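Local coordinates for zinc peptidase (Vibrio cholerae, PDB 2GU1), which cleaves the peptide cross-links of cell-wall peptidoglycan as a zinc-dependent DD-endopeptidase, probably making room for insertion of new glycan strands, at residues D39-L43 / V230-G234; Y261-L266 / Y278-I284; E198-N202 / V292-Q296; L183-F189 / N271-K275; Q63-L67 / I78-E82. One frame throughout, in Å; residues are numbered along the deposited sequence.

Contact 1: D39-L43 / V230-G234; sequences DLDHL and VPHNG. With ZN (zinc ion), chain B.
The imidazole of His42 is met obliquely by the ring of Pro231, with His42 CE1 3.7 Å from Pro231 CG. One face of the same imidazole carries Asp41 CB near its rim, and the ring also stacks with Tyr89. The second flat group, the imidazole of His232, has Gly234 N over the centre of one face, 4.3 Å above the plane. Its NE2 binds the zinc ion at 2.0 Å, while ND1 is hydrogen-bonded to Gly216 O, which fixes the rotation of the ring. His232 opens the HxxxD motif of the M23 metallopeptidases; Asp236 and His313 complete the metal site. What faces this zinc-binding segment is the loop after helix 29-38 of the LysM-like domain, and Asp41 carries most of the meeting. With CG anti to the carbonyl carbon (chi1 -61°), its carboxylate reaches across to the backbone of Pro231, where Asp41 CG lies 3.5 Å from Pro231 O. Asp41 OD2 rests 3.6 Å from Val230 CG1, the two side chains crossing at about a right angle. The side chain of Asp41 is about 5 Å from that of His313, a placement consistent with a closed form in which the LysM-like domain lies beside the zinc centre. Arg221 forms a long, weak ion pair with Asp41. A water bridges the loops: it donates to Asp41 OD1 at 2.7 Å and accepts from Asn233 N at 2.9 Å.

Contact 2: Y261-L266 / Y278-I284; sequences YAGNYL and YLHLDKI
The beta hairpin of strands 265-269 and 274-281 in the M23 catalytic domain supplies this contact, together with the corners where both segments turn away from the ladder. Leu266 and Tyr278 form an antiparallel hydrogen-bonded pair: Leu266 N reaches Tyr278 O, and Tyr278 N returns to Leu266 O, each at 2.9 Å. At the corner, His280 N donates to Ala262 O at 2.9 Å, arriving almost in line with the carbonyl. The His280 ring turns back toward the first segment, with Tyr261 O at its edge, while ND1 is hydrogen-bonded to Thr304 O; the His280 side chain lies about 6 Å from the zinc ion. Leu279 fits against two neighbours, its CG 3.8 Å from Tyr265 CB and its CD2 3.7 Å from Ala262 CB. The hydroxyl of Tyr265 leads off to Asp46 in the LysM-like domain. Leu266 CD1 meets Ile284 CG2 at 3.7 Å, two branches that cross obliquely. Because Asn264 holds CG beside its own backbone N (chi1 -65°), its amide is carried over to the opposite chain, where ND2 donates to Leu281 O at 3.0 Å, with that oxygen within 1° of the amide plane.

Contact 3: E198-N202 / V292-Q296; sequences ERAFN and VKRGQ
A bridging water ties Arg199 to Arg294, accepting from Arg199 NH2 at 2.8 Å and donating to Arg294 O at 2.9 Å. The direct bond between the segments comes from the far end of the second arginine: Arg294 NH1 donates to Ala200 O at 3.1 Å, arriving from well above the carbonyl plane instead of along a lone pair. Arg294 gets there by a long reach, extended with chi1 178° and bent only at chi3 (63°). The guanidinium of Arg199 lies over one face of that of Arg294, with the planes 48° apart, so the two groups are tilted and not stacked in parallel. Arg199 NH1 comes to 3.1 Å of Arg294 NH2, but both are donors and make no hydrogen bond; Asp250 probably offsets the like charges. Its OD1 forms a salt bridge with Arg199 NH2 and accepts from Arg294 N, while Lys293 packs against the same residue. The Asn202 amide crosses the aliphatic part of Arg294 at about a right angle, Asn202 OD1 lying 3.5 Å from Arg294 CD. Lys293 to Gln296 form a type II beta turn with Gly295 at its third position. The turn is closed by Gln296 N to Lys293 O at 3.1 Å and braced by Lys293 N to Gln296 OE1 at 2.8 Å. At the surface, the turn between strands 291-292 and 297-300 of the M23 domain thus receives the loop that follows strand 189-191, while Phe201 on that loop turns away and meets Tyr274 of strand 274-281 edge-to-face.

Contact 4: L183-F189 / N271-K275; sequences LAEDGRF and NSVYK
Tyr274 OH donates to Asp186 O at 2.6 Å, coming from above the carbonyl plane, although the oxygen itself lies at the edge of the tyrosine ring and in its plane. Asp186 belongs to a type I beta turn, Ala184 to Gly187, between strands 179-183 and 189-191 of the region matching the Csd3 second domain. A second, weak bond runs from Asn271 ND2 to Gly187 O at 2.9 Å. The same amide is steadied from its other end: Asn271 OD1 accepts from Val273 N at 2.8 Å, an Asx turn, extended to an Asx motif by Tyr274 N at 2.7 Å, just where strand 274-281 of the peptidase domain starts. With chi1 72° Asn271 tucks its CG between its own N and carbonyl carbon, which turns OD1 toward the two backbone N-H groups. On the turn side, an Asx turn puts Arg188 N on Asp186 OD1, and Arg188 NE forms a salt bridge with Asp186 OD2 at 3.1 Å; Tyr190 OH bonds to both side chains. Gly187 has a positive phi and no side chain, so the tyrosine ring closes in until Tyr274 CE2 is 4.0 Å from Gly187 CA. Beyond it the packing becomes apolar, with Leu183 CD1 4.5 Å from Val273 CG2.

Contact 5: Q63-L67 / I78-E82; sequences QLSRL and IYTRE
Ile78 leads with its CG2 branch, which lies over one face of the Arg66 guanidinium, 3.7 Å from Arg66 NE. Next comes Tyr79, bound to Leu67 by two backbone bonds of an antiparallel hydrogen-bonded pair: Tyr79 N to Leu67 O at 2.8 Å, and Leu67 N to Tyr79 O at 2.9 Å. Their side chains run side by side on the same face of the sheet, with Leu67 CD2 against Tyr79 CD2, and the tyrosine hydroxyl continues to Asp39. Strands 64-70 and 75-81 are a hairpin forming the third and fourth strands of the five-stranded antiparallel sheet in the LysM-like domain, whose helix 29-38 packs on the Leu64 and Tyr79 side. Thr80 faces the other way with Arg66, a non-hydrogen-bonded pair. Here the arginine grips one oxygen side-on with two nitrogens: Arg66 NE lies 3.1 Å and Arg66 NH2 3.2 Å from Thr80 OG1, which sits 18° out of the guanidinium plane. Arg81 N then bonds to Ser65 O at 2.9 Å; Ser65 also forms, with Arg66, a classic beta bulge against Met57. Farther out, the Arg81 chain leaves anti to its nitrogen (chi1 177°) and bends at chi3, which turns the guanidinium edge toward Leu64 O. Its NH2 forms a salt bridge with Asp59, and Arg81 NE donates to Leu64 O at 3.0 Å, an oxygen that lies in the guanidinium plane.

Contacts 1 and 2 both lie beside the zinc site, contact 1 joining the LysM-like domain to the peptidase and contact 2 lying within the peptidase; their centres are 14 Å apart, and Leu40 CD1 lies 3.3 Å from Ala262 CA. Contact 5, its centre about 17 Å from that of contact 1, is nested within the loop that contact 1 closes, and Asp39 OD1 probably hydrogen-bonds Tyr79 OH at 2.6 Å. Contacts 3 and 4 lie away from the metal, centres 14 Å apart, and both join the Csd3 second-domain region to the peptidase; Glu198 OE1 probably accepts from Phe189 N at 2.8 Å. Strand 274-281 serves contacts 2 and 4. The centres of contacts 3 and 5 are about 40 Å apart.

Contact 1: D39-L43 / V230-G234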
# COMPACT_ATOMS: atom_id res chain seq x y z
N ASP A 39 12.74 0.27 9.86
CA ASP A 39 11.52 0.09 9.07
C ASP A 39 10.44 1.15 9.32
O ASP A 39 9.40 1.15 8.66
CB ASP A 39 10.92 -1.30 9.28
CG ASP A 39 10.14 -1.78 8.06
OD1 ASP A 39 10.63 -1.56 6.93
OD2 ASP A 39 9.05 -2.37 8.22
N LEU A 40 10.69 2.05 10.27
CA LEU A 40 9.74 3.12 10.55
C LEU A 40 9.45 3.91 9.28
O LEU A 40 8.32 4.26 8.99
CB LEU A 40 10.31 4.07 11.61
CG LEU A 40 9.68 5.47 11.74
CD1 LEU A 40 8.21 5.35 12.10
CD2 LEU A 40 10.43 6.26 12.82
N ASP A 41 10.50 4.17 8.50
CA ASP A 41 10.37 4.94 7.27
C ASP A 41 9.92 4.19 6.03
O ASP A 41 9.82 4.78 4.95
CB ASP A 41 11.70 5.64 6.99
CG ASP A 41 12.09 6.58 8.10
OD1 ASP A 41 11.29 7.51 8.37
OD2 ASP A 41 13.15 6.39 8.72
N HIS A 42 9.62 2.91 6.18
CA HIS A 42 9.21 2.11 5.03
C HIS A 42 7.99 1.25 5.31
O HIS A 42 7.13 1.07 4.44
CB HIS A 42 10.39 1.23 4.61
CG HIS A 42 11.67 2.00 4.46
ND1 HIS A 42 11.93 2.79 3.36
CD2 HIS A 42 12.72 2.15 5.30
CE1 HIS A 42 13.09 3.41 3.53
NE2 HIS A 42 13.58 3.03 4.70
N LEU A 43 7.92 0.74 6.54
CA LEU A 43 6.83 -0.11 7.02
C LEU A 43 6.52 -1.25 6.04
O LEU A 43 5.37 -1.49 5.70
CB LEU A 43 5.58 0.73 7.29
CG LEU A 43 5.71 1.83 8.36
CD1 LEU A 43 4.46 2.67 8.38
CD2 LEU A 43 5.96 1.21 9.73
N VAL A 230 18.60 8.52 4.91
CA VAL A 230 17.46 7.96 5.63
C VAL A 230 16.30 8.83 5.16
O VAL A 230 16.04 9.90 5.71
CB VAL A 230 17.66 8.09 7.15
CG1 VAL A 230 16.49 7.47 7.90
CG2 VAL A 230 18.97 7.41 7.56
N PRO A 231 15.58 8.38 4.13
CA PRO A 231 14.45 9.10 3.55
C PRO A 231 13.28 9.41 4.47
O PRO A 231 12.91 8.62 5.34
CB PRO A 231 14.03 8.21 2.39
CG PRO A 231 14.30 6.83 2.93
CD PRO A 231 15.66 7.01 3.58
N HIS A 232 12.72 10.60 4.28
CA HIS A 232 11.53 11.00 5.02
C HIS A 232 10.49 10.81 3.93
O HIS A 232 10.36 11.64 3.03
CB HIS A 232 11.58 12.46 5.44
CG HIS A 232 10.42 12.86 6.30
ND1 HIS A 232 9.62 13.95 6.02
CD2 HIS A 232 9.91 12.31 7.43
CE1 HIS A 232 8.68 14.05 6.94
NE2 HIS A 232 8.83 13.07 7.80
N ASN A 233 9.76 9.71 4.01
CA ASN A 233 8.77 9.36 3.01
C ASN A 233 7.36 9.91 3.23
O ASN A 233 6.38 9.34 2.74
CB ASN A 233 8.73 7.84 2.87
CG ASN A 233 9.97 7.29 2.19
OD1 ASN A 233 10.49 6.24 2.55
ND2 ASN A 233 10.45 8.01 1.18
N GLY A 234 7.24 11.01 3.97
CA GLY A 234 5.93 11.58 4.21
C GLY A 234 6.01 13.06 4.53
O GLY A 234 7.08 13.66 4.45
ZN ZN B . 7.50 12.46 9.20
O HOH W 1 9.52 8.35 6.54

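Contact 2: Y261-L266 / Y278-I284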
# COMPACT_ATOMS: atom_id res chain seq x y z
N TYR A 261 7.78 2.05 16.72
CA TYR A 261 8.39 3.28 16.25
C TYR A 261 7.45 4.21 15.49
O TYR A 261 7.53 5.43 15.63
CB TYR A 261 9.62 2.93 15.41
CG TYR A 261 10.67 2.25 16.25
CD1 TYR A 261 11.56 2.99 17.03
CD2 TYR A 261 10.70 0.86 16.37
CE1 TYR A 261 12.44 2.37 17.90
CE2 TYR A 261 11.58 0.22 17.24
CZ TYR A 261 12.45 0.98 18.00
OH TYR A 261 13.30 0.37 18.89
N ALA A 262 6.56 3.63 14.69
CA ALA A 262 5.60 4.44 13.94
C ALA A 262 4.40 4.75 14.83
O ALA A 262 3.50 5.50 14.44
CB ALA A 262 5.17 3.71 12.68
N GLY A 263 4.39 4.16 16.02
CA GLY A 263 3.29 4.36 16.96
C GLY A 263 2.02 3.79 16.36
O GLY A 263 2.08 2.86 15.55
N ASN A 264 0.87 4.33 16.76
CA ASN A 264 -0.40 3.88 16.21
C ASN A 264 -0.49 4.42 14.79
O ASN A 264 -0.28 5.62 14.55
CB ASN A 264 -1.57 4.43 17.03
CG ASN A 264 -1.61 3.89 18.44
OD1 ASN A 264 -1.65 2.68 18.64
ND2 ASN A 264 -1.60 4.78 19.42
N TYR A 265 -0.79 3.55 13.83
CA TYR A 265 -0.90 4.03 12.46
C TYR A 265 -1.99 3.34 11.69
O TYR A 265 -2.48 2.27 12.07
CB TYR A 265 0.47 3.97 11.74
CG TYR A 265 0.89 2.63 11.17
CD1 TYR A 265 0.53 2.24 9.88
CD2 TYR A 265 1.71 1.77 11.90
CE1 TYR A 265 0.98 1.04 9.32
CE2 TYR A 265 2.18 0.57 11.36
CZ TYR A 265 1.82 0.22 10.07
OH TYR A 265 2.33 -0.94 9.50
N LEU A 266 -2.39 3.98 10.60
CA LEU A 266 -3.49 3.49 9.79
C LEU A 266 -3.11 3.60 8.32
O LEU A 266 -2.34 4.47 7.93
CB LEU A 266 -4.71 4.37 10.08
CG LEU A 266 -6.16 3.98 9.87
CD1 LEU A 266 -6.53 2.80 10.77
CD2 LEU A 266 -7.03 5.18 10.21
N TYR A 278 -1.17 7.12 7.95
CA TYR A 278 -1.27 8.13 9.00
C TYR A 278 -0.55 7.55 10.24
O TYR A 278 -1.01 6.57 10.82
CB TYR A 278 -2.75 8.39 9.31
CG TYR A 278 -3.61 8.67 8.09
CD1 TYR A 278 -3.97 9.98 7.73
CD2 TYR A 278 -4.02 7.63 7.25
CE1 TYR A 278 -4.70 10.23 6.58
CE2 TYR A 278 -4.76 7.88 6.09
CZ TYR A 278 -5.09 9.18 5.75
OH TYR A 278 -5.76 9.42 4.57
N LEU A 279 0.56 8.16 10.64
CA LEU A 279 1.35 7.66 11.77
C LEU A 279 1.37 8.50 13.04
O LEU A 279 0.99 9.68 13.04
CB LEU A 279 2.79 7.43 11.33
CG LEU A 279 3.14 6.27 10.40
CD1 LEU A 279 2.34 6.36 9.11
CD2 LEU A 279 4.65 6.32 10.11
N HIS A 280 1.83 7.87 14.11
CA HIS A 280 1.97 8.48 15.43
C HIS A 280 0.65 8.93 16.04
O HIS A 280 0.63 9.76 16.95
CB HIS A 280 2.93 9.66 15.34
CG HIS A 280 4.24 9.32 14.70
ND1 HIS A 280 5.10 8.38 15.23
CD2 HIS A 280 4.84 9.79 13.58
CE1 HIS A 280 6.17 8.28 14.46
NE2 HIS A 280 6.04 9.12 13.45
N LEU A 281 -0.45 8.36 15.57
CA LEU A 281 -1.76 8.72 16.07
C LEU A 281 -1.95 8.47 17.56
O LEU A 281 -1.43 7.50 18.12
CB LEU A 281 -2.83 7.95 15.28
CG LEU A 281 -2.82 8.13 13.76
CD1 LEU A 281 -3.78 7.15 13.12
CD2 LEU A 281 -3.21 9.58 13.40
N ASP A 282 -2.68 9.36 18.22
CA ASP A 282 -2.94 9.19 19.64
C ASP A 282 -4.08 8.18 19.78
O ASP A 282 -4.10 7.37 20.71
CB ASP A 282 -3.39 10.51 20.29
CG ASP A 282 -3.63 10.36 21.78
OD1 ASP A 282 -2.66 10.08 22.51
OD2 ASP A 282 -4.79 10.50 22.23
N LYS A 283 -5.00 8.21 18.83
CA LYS A 283 -6.16 7.32 18.83
C LYS A 283 -6.67 7.06 17.42
O LYS A 283 -6.70 7.98 16.59
CB LYS A 283 -7.29 7.96 19.66
CG LYS A 283 -8.54 7.12 19.80
CD LYS A 283 -8.28 5.90 20.68
CE LYS A 283 -9.56 5.13 20.97
NZ LYS A 283 -9.31 3.97 21.88
N ILE A 284 -7.09 5.83 17.15
CA ILE A 284 -7.63 5.45 15.83
C ILE A 284 -9.13 5.24 16.01
O ILE A 284 -9.56 4.48 16.87
CB ILE A 284 -6.95 4.15 15.30
CG1 ILE A 284 -5.52 4.48 14.85
CG2 ILE A 284 -7.75 3.56 14.13
CD1 ILE A 284 -4.70 3.28 14.40

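Contact 3: E198-N202 / V292-Q296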
# COMPACT_ATOMS: atom_id res chain seq x y z
N GLU A 198 -13.80 7.82 -10.63
CA GLU A 198 -13.35 7.83 -9.23
C GLU A 198 -13.17 9.25 -8.70
O GLU A 198 -12.66 10.12 -9.40
CB GLU A 198 -12.04 7.04 -9.12
CG GLU A 198 -12.22 5.60 -9.56
CD GLU A 198 -10.92 4.81 -9.60
OE1 GLU A 198 -10.11 5.05 -10.52
OE2 GLU A 198 -10.73 3.96 -8.71
N ARG A 199 -13.58 9.48 -7.46
CA ARG A 199 -13.47 10.82 -6.89
C ARG A 199 -12.03 11.25 -6.64
O ARG A 199 -11.16 10.43 -6.42
CB ARG A 199 -14.27 10.92 -5.58
CG ARG A 199 -15.77 10.92 -5.80
CD ARG A 199 -16.48 11.78 -4.76
NE ARG A 199 -16.44 11.19 -3.43
CZ ARG A 199 -16.84 11.81 -2.32
NH1 ARG A 199 -17.31 13.05 -2.40
NH2 ARG A 199 -16.78 11.20 -1.15
N ALA A 200 -11.81 12.56 -6.69
CA ALA A 200 -10.49 13.13 -6.46
C ALA A 200 -10.21 13.11 -4.96
O ALA A 200 -11.08 12.73 -4.16
CB ALA A 200 -10.43 14.56 -6.98
N PHE A 201 -9.01 13.53 -4.59
CA PHE A 201 -8.60 13.54 -3.19
C PHE A 201 -8.49 14.95 -2.65
O PHE A 201 -8.39 15.92 -3.40
CB PHE A 201 -7.22 12.90 -3.04
CG PHE A 201 -7.11 11.51 -3.59
CD1 PHE A 201 -5.98 11.12 -4.30
CD2 PHE A 201 -8.10 10.56 -3.33
CE1 PHE A 201 -5.83 9.80 -4.75
CE2 PHE A 201 -7.96 9.25 -3.78
CZ PHE A 201 -6.83 8.87 -4.48
N ASN A 202 -8.52 15.06 -1.32
CA ASN A 202 -8.31 16.35 -0.69
C ASN A 202 -6.79 16.39 -0.54
O ASN A 202 -6.14 15.36 -0.41
CB ASN A 202 -8.97 16.40 0.70
CG ASN A 202 -10.47 16.52 0.62
OD1 ASN A 202 -11.00 17.14 -0.31
ND2 ASN A 202 -11.17 15.96 1.60
N VAL A 292 -14.44 4.33 4.28
CA VAL A 292 -14.49 5.72 4.69
C VAL A 292 -14.71 6.64 3.50
O VAL A 292 -14.48 6.25 2.36
CB VAL A 292 -13.19 6.12 5.42
CG1 VAL A 292 -13.05 5.30 6.70
CG2 VAL A 292 -11.98 5.89 4.52
N LYS A 293 -15.16 7.85 3.79
CA LYS A 293 -15.41 8.84 2.75
C LYS A 293 -14.32 9.89 2.80
O LYS A 293 -13.61 10.02 3.79
CB LYS A 293 -16.77 9.51 2.97
CG LYS A 293 -17.94 8.54 3.14
CD LYS A 293 -18.27 7.83 1.84
CE LYS A 293 -18.70 8.82 0.76
NZ LYS A 293 -19.85 9.66 1.20
N ARG A 294 -14.20 10.65 1.72
CA ARG A 294 -13.22 11.72 1.64
C ARG A 294 -13.55 12.77 2.71
O ARG A 294 -14.66 13.29 2.74
CB ARG A 294 -13.26 12.36 0.26
CG ARG A 294 -12.31 13.53 0.07
CD ARG A 294 -12.43 14.08 -1.35
NE ARG A 294 -13.77 14.59 -1.63
CZ ARG A 294 -14.20 14.94 -2.84
NH1 ARG A 294 -13.40 14.81 -3.90
NH2 ARG A 294 -15.42 15.43 -3.00
N GLY A 295 -12.58 13.09 3.57
CA GLY A 295 -12.82 14.09 4.60
C GLY A 295 -13.35 13.55 5.91
O GLY A 295 -13.51 14.29 6.88
N GLN A 296 -13.64 12.25 5.94
CA GLN A 296 -14.16 11.63 7.15
C GLN A 296 -13.09 11.56 8.24
O GLN A 296 -11.92 11.31 7.96
CB GLN A 296 -14.65 10.21 6.83
CG GLN A 296 -15.42 9.55 7.95
CD GLN A 296 -15.84 8.14 7.61
OE1 GLN A 296 -16.09 7.82 6.45
NE2 GLN A 296 -15.92 7.28 8.63
O HOH W 2 -17.07 12.30 1.38

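Contact 4: L183-F189 / N271-K275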
# COMPACT_ATOMS: atom_id res chain seq x y z
N LEU A 183 -7.85 2.98 -17.38
CA LEU A 183 -6.98 3.51 -16.33
C LEU A 183 -6.08 4.58 -16.96
O LEU A 183 -5.33 4.28 -17.89
CB LEU A 183 -6.12 2.39 -15.74
CG LEU A 183 -5.12 2.72 -14.63
CD1 LEU A 183 -5.81 3.39 -13.48
CD2 LEU A 183 -4.45 1.43 -14.16
N ALA A 184 -6.16 5.80 -16.46
CA ALA A 184 -5.37 6.91 -16.97
C ALA A 184 -4.05 7.08 -16.22
O ALA A 184 -3.79 6.43 -15.20
CB ALA A 184 -6.17 8.21 -16.88
N GLU A 185 -3.23 7.99 -16.74
CA GLU A 185 -1.91 8.30 -16.19
C GLU A 185 -1.99 8.70 -14.72
O GLU A 185 -1.06 8.43 -13.96
CB GLU A 185 -1.28 9.43 -17.02
CG GLU A 185 0.20 9.71 -16.75
CD GLU A 185 0.43 10.42 -15.43
OE1 GLU A 185 -0.22 11.46 -15.18
OE2 GLU A 185 1.27 9.93 -14.64
N ASP A 186 -3.09 9.33 -14.33
CA ASP A 186 -3.26 9.78 -12.95
C ASP A 186 -3.73 8.67 -11.98
O ASP A 186 -4.07 8.94 -10.84
CB ASP A 186 -4.22 10.99 -12.89
CG ASP A 186 -5.68 10.61 -13.06
OD1 ASP A 186 -5.96 9.50 -13.57
OD2 ASP A 186 -6.55 11.44 -12.71
N GLY A 187 -3.73 7.43 -12.46
CA GLY A 187 -4.13 6.33 -11.60
C GLY A 187 -5.62 6.15 -11.35
O GLY A 187 -6.01 5.38 -10.48
N ARG A 188 -6.46 6.86 -12.11
CA ARG A 188 -7.91 6.73 -11.96
C ARG A 188 -8.51 6.28 -13.28
O ARG A 188 -7.93 6.51 -14.35
CB ARG A 188 -8.54 8.08 -11.57
CG ARG A 188 -8.15 8.58 -10.20
CD ARG A 188 -8.99 9.79 -9.81
NE ARG A 188 -8.82 10.91 -10.74
CZ ARG A 188 -9.61 11.99 -10.74
NH1 ARG A 188 -10.61 12.08 -9.88
NH2 ARG A 188 -9.39 12.98 -11.61
N PHE A 189 -9.69 5.65 -13.21
CA PHE A 189 -10.40 5.18 -14.41
C PHE A 189 -11.33 6.27 -14.94
O PHE A 189 -12.03 6.91 -14.16
CB PHE A 189 -11.27 3.96 -14.10
CG PHE A 189 -10.51 2.67 -14.09
CD1 PHE A 189 -9.82 2.26 -12.96
CD2 PHE A 189 -10.49 1.86 -15.23
CE1 PHE A 189 -9.11 1.05 -12.96
CE2 PHE A 189 -9.77 0.66 -15.24
CZ PHE A 189 -9.09 0.26 -14.10
N ASN A 271 -7.86 3.10 -4.08
CA ASN A 271 -8.17 2.37 -5.31
C ASN A 271 -6.98 1.47 -5.63
O ASN A 271 -6.09 1.29 -4.79
CB ASN A 271 -8.49 3.32 -6.47
CG ASN A 271 -7.28 4.07 -6.99
OD1 ASN A 271 -6.18 3.95 -6.46
ND2 ASN A 271 -7.48 4.85 -8.05
N SER A 272 -6.96 0.88 -6.82
CA SER A 272 -5.87 -0.02 -7.21
C SER A 272 -4.47 0.60 -7.20
O SER A 272 -3.47 -0.12 -7.17
CB SER A 272 -6.16 -0.60 -8.60
OG SER A 272 -6.41 0.43 -9.55
N VAL A 273 -4.40 1.92 -7.21
CA VAL A 273 -3.12 2.61 -7.27
C VAL A 273 -2.71 3.38 -6.00
O VAL A 273 -1.55 3.34 -5.59
CB VAL A 273 -3.12 3.60 -8.47
CG1 VAL A 273 -1.83 4.40 -8.52
CG2 VAL A 273 -3.32 2.82 -9.78
N TYR A 274 -3.67 4.07 -5.39
CA TYR A 274 -3.40 4.91 -4.22
C TYR A 274 -3.73 4.38 -2.82
O TYR A 274 -4.74 3.72 -2.61
CB TYR A 274 -4.15 6.23 -4.38
CG TYR A 274 -3.71 7.07 -5.55
CD1 TYR A 274 -2.61 7.93 -5.45
CD2 TYR A 274 -4.40 7.02 -6.77
CE1 TYR A 274 -2.22 8.72 -6.52
CE2 TYR A 274 -4.01 7.80 -7.85
CZ TYR A 274 -2.91 8.65 -7.71
OH TYR A 274 -2.54 9.46 -8.75
N LYS A 275 -2.85 4.71 -1.88
CA LYS A 275 -3.04 4.37 -0.47
C LYS A 275 -2.48 5.58 0.28
O LYS A 275 -1.63 6.32 -0.24
CB LYS A 275 -2.23 3.14 -0.05
CG LYS A 275 -2.58 1.81 -0.72
CD LYS A 275 -1.71 0.71 -0.12
CE LYS A 275 -1.99 -0.67 -0.73
NZ LYS A 275 -1.50 -0.76 -2.14

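Contact 5: Q63-L67 / I78-E82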
# COMPACT_ATOMS: atom_id res chain seq x y z
N GLN A 63 25.24 -14.18 14.66
CA GLN A 63 24.35 -13.04 14.83
C GLN A 63 23.92 -12.48 13.48
O GLN A 63 24.70 -12.48 12.52
CB GLN A 63 25.04 -11.94 15.64
CG GLN A 63 25.57 -12.40 17.00
CD GLN A 63 24.51 -13.10 17.83
OE1 GLN A 63 23.45 -12.54 18.12
NE2 GLN A 63 24.79 -14.34 18.22
N LEU A 64 22.68 -12.02 13.40
CA LEU A 64 22.12 -11.47 12.17
C LEU A 64 22.97 -10.32 11.61
O LEU A 64 23.20 -9.33 12.29
CB LEU A 64 20.70 -10.96 12.41
CG LEU A 64 19.90 -10.52 11.19
CD1 LEU A 64 19.53 -11.74 10.36
CD2 LEU A 64 18.64 -9.79 11.62
N SER A 65 23.42 -10.46 10.37
CA SER A 65 24.22 -9.43 9.73
C SER A 65 23.42 -8.77 8.60
O SER A 65 23.68 -7.63 8.22
CB SER A 65 25.51 -10.01 9.18
OG SER A 65 25.25 -10.92 8.12
N ARG A 66 22.45 -9.51 8.06
CA ARG A 66 21.61 -8.99 6.99
C ARG A 66 20.32 -9.78 6.82
O ARG A 66 20.32 -11.01 6.87
CB ARG A 66 22.37 -9.00 5.67
CG ARG A 66 21.45 -8.83 4.48
CD ARG A 66 22.21 -8.81 3.17
NE ARG A 66 22.93 -7.56 3.01
CZ ARG A 66 23.68 -7.27 1.95
NH1 ARG A 66 23.81 -8.15 0.97
NH2 ARG A 66 24.29 -6.09 1.87
N LEU A 67 19.23 -9.05 6.61
CA LEU A 67 17.91 -9.62 6.39
C LEU A 67 17.41 -9.19 5.01
O LEU A 67 17.47 -8.00 4.68
CB LEU A 67 16.92 -9.12 7.44
CG LEU A 67 15.43 -9.31 7.13
CD1 LEU A 67 15.08 -10.78 7.26
CD2 LEU A 67 14.57 -8.47 8.07
N ILE A 78 16.22 -4.89 1.58
CA ILE A 78 17.45 -5.38 2.18
C ILE A 78 17.84 -4.59 3.43
O ILE A 78 18.05 -3.38 3.36
CB ILE A 78 18.59 -5.31 1.16
CG1 ILE A 78 18.16 -6.04 -0.12
CG2 ILE A 78 19.87 -5.90 1.74
CD1 ILE A 78 19.04 -5.77 -1.32
N TYR A 79 17.93 -5.29 4.56
CA TYR A 79 18.28 -4.67 5.84
C TYR A 79 19.69 -5.11 6.22
O TYR A 79 19.92 -6.28 6.57
CB TYR A 79 17.27 -5.08 6.92
CG TYR A 79 15.83 -4.66 6.61
CD1 TYR A 79 15.30 -3.49 7.15
CD2 TYR A 79 15.04 -5.41 5.73
CE1 TYR A 79 13.99 -3.08 6.83
CE2 TYR A 79 13.74 -5.00 5.40
CZ TYR A 79 13.22 -3.84 5.95
OH TYR A 79 11.93 -3.44 5.64
N THR A 80 20.64 -4.18 6.16
CA THR A 80 22.04 -4.49 6.45
C THR A 80 22.56 -3.90 7.75
O THR A 80 22.35 -2.72 8.04
CB THR A 80 22.94 -4.02 5.30
OG1 THR A 80 22.51 -4.63 4.08
CG2 THR A 80 24.39 -4.39 5.56
N ARG A 81 23.26 -4.73 8.53
CA ARG A 81 23.83 -4.27 9.80
C ARG A 81 25.08 -3.43 9.54
O ARG A 81 25.93 -3.79 8.72
CB ARG A 81 24.19 -5.46 10.70
CG ARG A 81 24.85 -5.04 12.01
CD ARG A 81 24.79 -6.11 13.08
NE ARG A 81 25.46 -7.35 12.70
CZ ARG A 81 26.76 -7.46 12.44
NH1 ARG A 81 27.55 -6.39 12.51
NH2 ARG A 81 27.26 -8.64 12.10
N GLU A 82 25.16 -2.30 10.24
CA GLU A 82 26.29 -1.37 10.10
C GLU A 82 27.28 -1.57 11.25
O GLU A 82 26.95 -2.16 12.28
CB GLU A 82 25.77 0.07 10.10
CG GLU A 82 24.88 0.45 8.92
CD GLU A 82 25.62 0.44 7.58
OE1 GLU A 82 26.87 0.42 7.59
OE2 GLU A 82 24.95 0.46 6.53